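Local coordinates for protein glyoxylate reductase (PDB 3WNV) that probably catalyses the reduction of glyoxylate to glycolate with a nicotinamide cofactor, as a member of the D-isomer-specific 2-hydroxyacid dehydrogenase family, at residues Leu127-Val132 with Val262-Leu267; Leu122-Leu127 with Arg174-Asn179; Lys251-Ala256 with Pro278-Asn283. One frame throughout, in Å; residues are numbered along the deposited sequence.

Contact 1 (Leu127-Val132 with Val262-Leu267); sequences LRQAYV and VASVGL
Gln129 meets Ala263 through a water. The amide nitrogen of the glutamine, NE2, stops 3.6 Å from Ala263 O, and no direct hydrogen bond is made. A water joins the two instead: NE2 donates to it over 2.9 Å, and the water in turn donates to Ala263 O at 2.8 Å. This donor direction gives the amide a clear sense, with NE2 turned to the strand and OE1 turned back, 5.3 Å from Ala263 O. The side chain gets there by lying with CG opposite the carbonyl carbon (chi1 -50°) and running on extended (chi2 -175°), which carries the amide end toward the strand. Next along, Ser264 has its CB directed toward the other segment, and Gln129 NE2 passes 4.4 Å from it. The hydroxyl of Ser264 plays no part in the water bridge; its OG bonds to Arg285 O, with a weak second bond to Ala126 O.

In fold terms, the turn that follows helix 112-127 is set beside strand 262-267, one of the parallel strands of the Rossmann-type domain. The helix ends in a Schellman motif, and Gln129 is the residue that leaves helical geometry, with a positive phi of 42°. That turn sends the chain on toward helix 131-138, while the glutamine side chain reaches to Ala263. Val132 N bonds to Gln129 O at 3.2 Å across the turn into the new helix. Thr147 and Arg285 also touch the Gln129 side chain, from the surrounding loops.

Contact 2 (Leu122-Leu127 with Arg174-Asn179); sequences LMIGAL and RAFGMN
Met123 and Met178 come together at their sulfurs. Met123 SD lies 3.6 Å from Met178 SD, and the methyl CE of Met123 sits at the same 3.6 Å from Met178 SD, so thioether packs on thioether as the two chains slide past each other in opposite directions. Both are bent at the last torsion, and in Met123 (chi3 75°) that bend turns CE onto the partner sulfur. Met178 CE, by comparison, is 4.1 Å from Met123 SD. The second pair is Ile124 with Phe176. The delta methyl CD1 of Ile124 rests 3.8 Å from Phe176 CE2, meeting the ring at a slant on the CD2-CE2 side, and Ile124 CG1 backs it up at 4.0 Å from the same CE2. Ile124 reaches the ring through its CG1 branch, while its CG2 is directed away from its own backbone N. The contact is wholly apolar.

Outward from these four, the two methionines lean on the sheet: both touch Val210 of strand 210-213, Met123 also touches Val240 of strand 237-241, and Met178 touches Pro152. The segment 174-179 is the return leg of a beta-alpha-beta crossover, leading from helix 164-175 to strand 179-183. Strand 156-160 opens that unit and is followed by a GxGxxG-type glycine pattern, consistent with a dinucleotide-binding Rossmann fold.

Phe176 and Met178 sit on either side of Gly177 in the Schellman motif that ends helix 164-175, and both have their CB directed toward the other helix. Gly177 takes the positive phi (85°), with no CB to press on the carbonyl O of Phe176. Its N bonds to Arg174 O at 2.9 Å, and its backbone is also paired with Gly154. Within the facing helix 112-127, Met123 O accepts from Leu127 N (3.0 Å).

Contact 3 (Lys251-Ala256 with Pro278-Asn283); sequences KALVRA and PGLLNN
Val254 lies over the backbone of the short helix 278-281 and buries more surface here than any other residue. Its two methyls divide the work. CG2 sits 3.7 Å from Leu280 N and 3.8 Å from Leu280 CB, while CG1 comes to 4.0 Å from Gly279 CA. With CG1 anti to its own backbone N (chi1 166°), the branch is spread so that both methyls face the other helix. Gly279 has no side chain, and its bare CA leaves the room that CG1 uses; this lets the helices come as near as 5.9 Å between Val254 CA and Leu280 CA.

Leu280 is the second main partner, its side chain slanting across that of Val254. The two helices flank strand 262-267 in the chain, helix 250-259 leading into it and 278-281 following it, as parts of successive crossovers of the Rossmann-type sheet. Leu280 extends inward to Val265 and Leu267 of that strand. Leu253 approaches it more loosely, with CD2 4.3 Å from Leu280 CD2, and also rests on Val265. Glu277, just before the short helix, is also touched by the Val254 side chain.

How the contacts relate
All three contacts are partly buried in the Rossmann-type domain. The buried methionines of contact 2 and leucines of contact 3 lie against the sheet, while Phe176 is exposed and Gln129 partly exposed. Contact 2 is apolar; contact 3 is apolar too, but one valine methyl packs on a glycine CA and the other near a backbone N. Contact 1 alone crosses through water, just past the end of helix 112-127. Contacts 1 and 2 share Leu127, and Ala130 N probably bonds to Gly125 O. Contact 1 meets contact 3 where Val262 N probably bonds to Ala256 O and Leu267 packs on Leu280. Contacts 2 and 3 do not touch, their centres about 22 Å apart; strand 262-267 lies between.

Contact 1 (Leu127-Val132 with Val262-Leu267)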
# COMPACT_ATOMS: atom_id res chain seq x y z
N LEU A 127 -16.54 -3.77 13.02
CA LEU A 127 -17.61 -3.28 13.90
C LEU A 127 -18.70 -4.31 14.13
O LEU A 127 -19.43 -4.18 15.14
CB LEU A 127 -18.25 -2.03 13.31
CG LEU A 127 -17.40 -0.76 13.31
CD1 LEU A 127 -18.03 0.26 12.39
CD2 LEU A 127 -17.31 -0.19 14.70
N ARG A 128 -18.89 -5.26 13.22
CA ARG A 128 -19.83 -6.36 13.42
C ARG A 128 -19.16 -7.63 13.94
O ARG A 128 -19.85 -8.65 14.19
CB ARG A 128 -20.57 -6.72 12.09
CG ARG A 128 -21.37 -5.57 11.43
CD ARG A 128 -22.37 -5.02 12.44
NE ARG A 128 -23.32 -4.09 11.80
CZ ARG A 128 -24.56 -4.42 11.42
NH1 ARG A 128 -25.03 -5.65 11.61
NH2 ARG A 128 -25.33 -3.50 10.84
N GLN A 129 -17.82 -7.58 14.08
CA GLN A 129 -16.99 -8.80 14.33
C GLN A 129 -17.49 -9.94 13.44
O GLN A 129 -17.83 -11.07 13.89
CB GLN A 129 -16.95 -9.17 15.83
CG GLN A 129 -16.58 -7.94 16.66
CD GLN A 129 -16.39 -8.19 18.13
OE1 GLN A 129 -16.62 -9.30 18.62
NE2 GLN A 129 -15.93 -7.17 18.87
N ALA A 130 -17.52 -9.64 12.15
CA ALA A 130 -18.28 -10.44 11.19
C ALA A 130 -17.72 -11.82 10.91
O ALA A 130 -18.40 -12.65 10.31
CB ALA A 130 -18.44 -9.67 9.86
N TYR A 131 -16.47 -12.07 11.29
CA TYR A 131 -15.92 -13.42 11.10
C TYR A 131 -16.73 -14.46 11.88
O TYR A 131 -16.87 -15.60 11.45
CB TYR A 131 -14.41 -13.48 11.44
CG TYR A 131 -13.80 -14.84 11.16
CD1 TYR A 131 -13.62 -15.29 9.85
CD2 TYR A 131 -13.43 -15.69 12.20
CE1 TYR A 131 -13.06 -16.57 9.58
CE2 TYR A 131 -12.88 -16.97 11.95
CZ TYR A 131 -12.69 -17.38 10.63
OH TYR A 131 -12.14 -18.62 10.37
N VAL A 132 -17.28 -14.07 13.03
CA VAL A 132 -18.13 -14.99 13.77
C VAL A 132 -19.39 -15.42 13.00
O VAL A 132 -19.60 -16.60 12.81
CB VAL A 132 -18.41 -14.50 15.21
CG1 VAL A 132 -19.28 -15.48 15.96
CG2 VAL A 132 -17.08 -14.32 15.93
N VAL A 262 -8.45 -2.52 22.57
CA VAL A 262 -8.91 -2.44 21.19
C VAL A 262 -10.04 -3.47 21.03
O VAL A 262 -9.86 -4.66 21.33
CB VAL A 262 -7.75 -2.73 20.22
CG1 VAL A 262 -8.26 -2.83 18.77
CG2 VAL A 262 -6.62 -1.66 20.34
N ALA A 263 -11.19 -3.02 20.57
CA ALA A 263 -12.34 -3.90 20.47
C ALA A 263 -12.18 -4.87 19.28
O ALA A 263 -12.50 -6.07 19.36
CB ALA A 263 -13.62 -3.08 20.34
N SER A 264 -11.69 -4.35 18.16
CA SER A 264 -11.56 -5.15 16.96
C SER A 264 -10.60 -4.46 16.02
O SER A 264 -10.27 -3.29 16.21
CB SER A 264 -12.90 -5.35 16.27
OG SER A 264 -12.74 -6.28 15.18
N VAL A 265 -10.15 -5.18 15.01
CA VAL A 265 -9.35 -4.58 13.95
C VAL A 265 -9.86 -5.07 12.60
O VAL A 265 -10.44 -6.14 12.49
CB VAL A 265 -7.85 -4.88 14.02
CG1 VAL A 265 -7.21 -4.27 15.30
CG2 VAL A 265 -7.61 -6.42 13.97
N GLY A 266 -9.63 -4.24 11.60
CA GLY A 266 -9.98 -4.56 10.22
C GLY A 266 -8.69 -4.38 9.42
O GLY A 266 -8.35 -3.25 9.05
N LEU A 267 -8.00 -5.48 9.13
CA LEU A 267 -6.67 -5.39 8.52
C LEU A 267 -6.59 -6.03 7.15
O LEU A 267 -7.17 -7.08 6.95
CB LEU A 267 -5.64 -6.10 9.42
CG LEU A 267 -5.62 -5.57 10.87
CD1 LEU A 267 -4.59 -6.37 11.66
CD2 LEU A 267 -5.31 -4.06 10.95
O HOH W 1 -14.45 -6.67 21.26

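Contact 2 (Leu122-Leu127 with Arg174-Asn179)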
# COMPACT_ATOMS: atom_id res chain seq x y z
N LEU A 122 -13.56 -3.75 5.48
CA LEU A 122 -12.94 -4.12 6.74
C LEU A 122 -13.52 -3.42 7.97
O LEU A 122 -13.62 -4.03 9.02
CB LEU A 122 -11.42 -3.90 6.67
CG LEU A 122 -10.65 -4.85 5.79
CD1 LEU A 122 -9.18 -4.37 5.63
CD2 LEU A 122 -10.69 -6.29 6.38
N MET A 123 -13.84 -2.13 7.86
CA MET A 123 -14.38 -1.38 9.00
C MET A 123 -15.73 -1.95 9.44
O MET A 123 -15.99 -2.15 10.61
CB MET A 123 -14.54 0.09 8.62
CG MET A 123 -15.03 0.95 9.79
SD MET A 123 -15.34 2.68 9.29
CE MET A 123 -16.89 2.53 8.37
N ILE A 124 -16.63 -2.16 8.49
CA ILE A 124 -17.93 -2.72 8.85
C ILE A 124 -17.74 -4.15 9.41
O ILE A 124 -18.36 -4.48 10.44
CB ILE A 124 -18.83 -2.75 7.60
CG1 ILE A 124 -19.07 -1.30 7.11
CG2 ILE A 124 -20.16 -3.45 7.92
CD1 ILE A 124 -19.63 -0.36 8.17
N GLY A 125 -16.84 -4.93 8.82
CA GLY A 125 -16.53 -6.29 9.30
C GLY A 125 -16.09 -6.25 10.77
O GLY A 125 -16.52 -7.08 11.61
N ALA A 126 -15.25 -5.27 11.09
CA ALA A 126 -14.65 -5.17 12.43
C ALA A 126 -15.71 -4.72 13.43
O ALA A 126 -15.79 -5.25 14.55
CB ALA A 126 -13.48 -4.22 12.40
N LEU A 127 -16.54 -3.77 13.02
CA LEU A 127 -17.61 -3.28 13.90
C LEU A 127 -18.70 -4.31 14.13
O LEU A 127 -19.43 -4.18 15.14
CB LEU A 127 -18.25 -2.03 13.31
CG LEU A 127 -17.40 -0.76 13.31
CD1 LEU A 127 -18.03 0.26 12.39
CD2 LEU A 127 -17.31 -0.19 14.70
N ARG A 174 -18.39 9.10 5.32
CA ARG A 174 -19.42 10.10 5.55
C ARG A 174 -20.82 9.63 5.15
O ARG A 174 -21.82 10.00 5.80
CB ARG A 174 -19.09 11.42 4.82
CG ARG A 174 -18.28 12.37 5.68
CD ARG A 174 -18.06 13.75 5.02
NE ARG A 174 -17.22 13.58 3.86
CZ ARG A 174 -15.91 13.81 3.81
NH1 ARG A 174 -15.24 14.29 4.86
NH2 ARG A 174 -15.28 13.57 2.69
N ALA A 175 -20.90 8.84 4.08
CA ALA A 175 -22.18 8.30 3.63
C ALA A 175 -22.72 7.29 4.63
O ALA A 175 -23.94 7.04 4.66
CB ALA A 175 -22.06 7.71 2.24
N PHE A 176 -21.83 6.75 5.47
CA PHE A 176 -22.23 5.86 6.58
C PHE A 176 -22.56 6.65 7.84
O PHE A 176 -22.84 6.07 8.88
CB PHE A 176 -21.15 4.79 6.89
CG PHE A 176 -21.03 3.71 5.85
CD1 PHE A 176 -20.51 3.98 4.59
CD2 PHE A 176 -21.38 2.40 6.15
CE1 PHE A 176 -20.39 2.99 3.64
CE2 PHE A 176 -21.26 1.40 5.19
CZ PHE A 176 -20.76 1.68 3.94
N GLY A 177 -22.56 7.98 7.74
CA GLY A 177 -22.92 8.84 8.85
C GLY A 177 -21.80 9.17 9.83
O GLY A 177 -22.07 9.66 10.94
N MET A 178 -20.55 8.90 9.44
CA MET A 178 -19.38 9.20 10.29
C MET A 178 -18.90 10.66 10.19
O MET A 178 -19.09 11.30 9.17
CB MET A 178 -18.23 8.25 9.98
CG MET A 178 -18.64 6.81 10.10
SD MET A 178 -17.24 5.72 9.97
CE MET A 178 -16.60 5.73 11.64
N ASN A 179 -18.31 11.15 11.28
CA ASN A 179 -17.62 12.43 11.31
C ASN A 179 -16.15 12.13 11.06
O ASN A 179 -15.63 11.09 11.49
CB ASN A 179 -17.74 13.07 12.69
CG ASN A 179 -19.16 13.33 13.07
OD1 ASN A 179 -19.60 12.95 14.15
ND2 ASN A 179 -19.90 13.95 12.16

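Contact 3 (Lys251-Ala256 with Pro278-Asn283)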
# COMPACT_ATOMS: atom_id res chain seq x y z
N LYS A 251 2.82 -6.88 17.62
CA LYS A 251 2.81 -7.61 18.89
C LYS A 251 2.12 -6.76 19.95
O LYS A 251 1.36 -7.27 20.77
CB LYS A 251 4.21 -8.00 19.35
CG LYS A 251 4.77 -9.22 18.63
CD LYS A 251 6.18 -9.45 19.07
CE LYS A 251 6.84 -10.52 18.22
NZ LYS A 251 8.30 -10.60 18.48
N ALA A 252 2.33 -5.45 19.91
CA ALA A 252 1.63 -4.55 20.83
C ALA A 252 0.13 -4.46 20.55
O ALA A 252 -0.70 -4.33 21.46
CB ALA A 252 2.25 -3.15 20.79
N LEU A 253 -0.22 -4.51 19.28
CA LEU A 253 -1.61 -4.52 18.86
C LEU A 253 -2.29 -5.77 19.43
O LEU A 253 -3.42 -5.70 19.96
CB LEU A 253 -1.68 -4.48 17.33
CG LEU A 253 -3.10 -4.69 16.79
CD1 LEU A 253 -3.94 -3.51 17.08
CD2 LEU A 253 -3.02 -4.96 15.27
N VAL A 254 -1.61 -6.91 19.34
CA VAL A 254 -2.18 -8.15 19.90
C VAL A 254 -2.42 -8.03 21.42
O VAL A 254 -3.50 -8.37 21.93
CB VAL A 254 -1.31 -9.38 19.58
CG1 VAL A 254 -1.74 -10.60 20.46
CG2 VAL A 254 -1.42 -9.74 18.07
N ARG A 255 -1.44 -7.52 22.16
CA ARG A 255 -1.66 -7.31 23.59
C ARG A 255 -2.84 -6.37 23.90
O ARG A 255 -3.53 -6.54 24.91
CB ARG A 255 -0.39 -6.78 24.27
CG ARG A 255 0.82 -7.70 24.07
CD ARG A 255 1.97 -7.33 25.00
NE ARG A 255 2.59 -6.05 24.63
CZ ARG A 255 3.58 -5.90 23.74
NH1 ARG A 255 4.06 -6.95 23.09
NH2 ARG A 255 4.09 -4.70 23.50
N ALA A 256 -3.04 -5.37 23.05
CA ALA A 256 -4.11 -4.40 23.24
C ALA A 256 -5.48 -4.98 22.91
O ALA A 256 -6.51 -4.62 23.50
CB ALA A 256 -3.79 -3.11 22.41
N PRO A 278 0.20 -14.79 15.57
CA PRO A 278 -0.79 -15.82 15.90
C PRO A 278 -1.99 -15.30 16.69
O PRO A 278 -3.13 -15.60 16.33
CB PRO A 278 0.00 -16.81 16.75
CG PRO A 278 1.39 -16.64 16.35
CD PRO A 278 1.54 -15.16 16.03
N GLY A 279 -1.74 -14.51 17.74
CA GLY A 279 -2.83 -13.98 18.55
C GLY A 279 -3.76 -13.10 17.73
O GLY A 279 -4.92 -12.88 18.11
N LEU A 280 -3.27 -12.61 16.61
CA LEU A 280 -4.12 -11.83 15.71
C LEU A 280 -4.93 -12.78 14.80
O LEU A 280 -6.17 -12.71 14.73
CB LEU A 280 -3.22 -10.90 14.91
CG LEU A 280 -3.84 -9.81 14.07
CD1 LEU A 280 -4.81 -9.03 14.93
CD2 LEU A 280 -2.74 -8.88 13.54
N LEU A 281 -4.24 -13.69 14.14
CA LEU A 281 -4.87 -14.62 13.22
C LEU A 281 -5.92 -15.44 13.93
O LEU A 281 -6.96 -15.75 13.34
CB LEU A 281 -3.81 -15.55 12.60
CG LEU A 281 -4.17 -16.30 11.33
CD1 LEU A 281 -4.69 -15.31 10.31
CD2 LEU A 281 -2.94 -17.03 10.79
N ASN A 282 -5.70 -15.72 15.22
CA ASN A 282 -6.56 -16.68 15.93
C ASN A 282 -7.72 -16.01 16.62
O ASN A 282 -8.50 -16.67 17.28
CB ASN A 282 -5.78 -17.49 16.97
CG ASN A 282 -4.66 -18.32 16.36
OD1 ASN A 282 -4.64 -18.57 15.15
ND2 ASN A 282 -3.70 -18.73 17.20
N ASN A 283 -7.83 -14.69 16.46
CA ASN A 283 -8.87 -13.91 17.13
C ASN A 283 -10.13 -13.75 16.24
O ASN A 283 -10.10 -13.01 15.24
CB ASN A 283 -8.30 -12.52 17.48
CG ASN A 283 -9.23 -11.69 18.31
OD1 ASN A 283 -10.43 -11.95 18.37
ND2 ASN A 283 -8.69 -10.66 18.93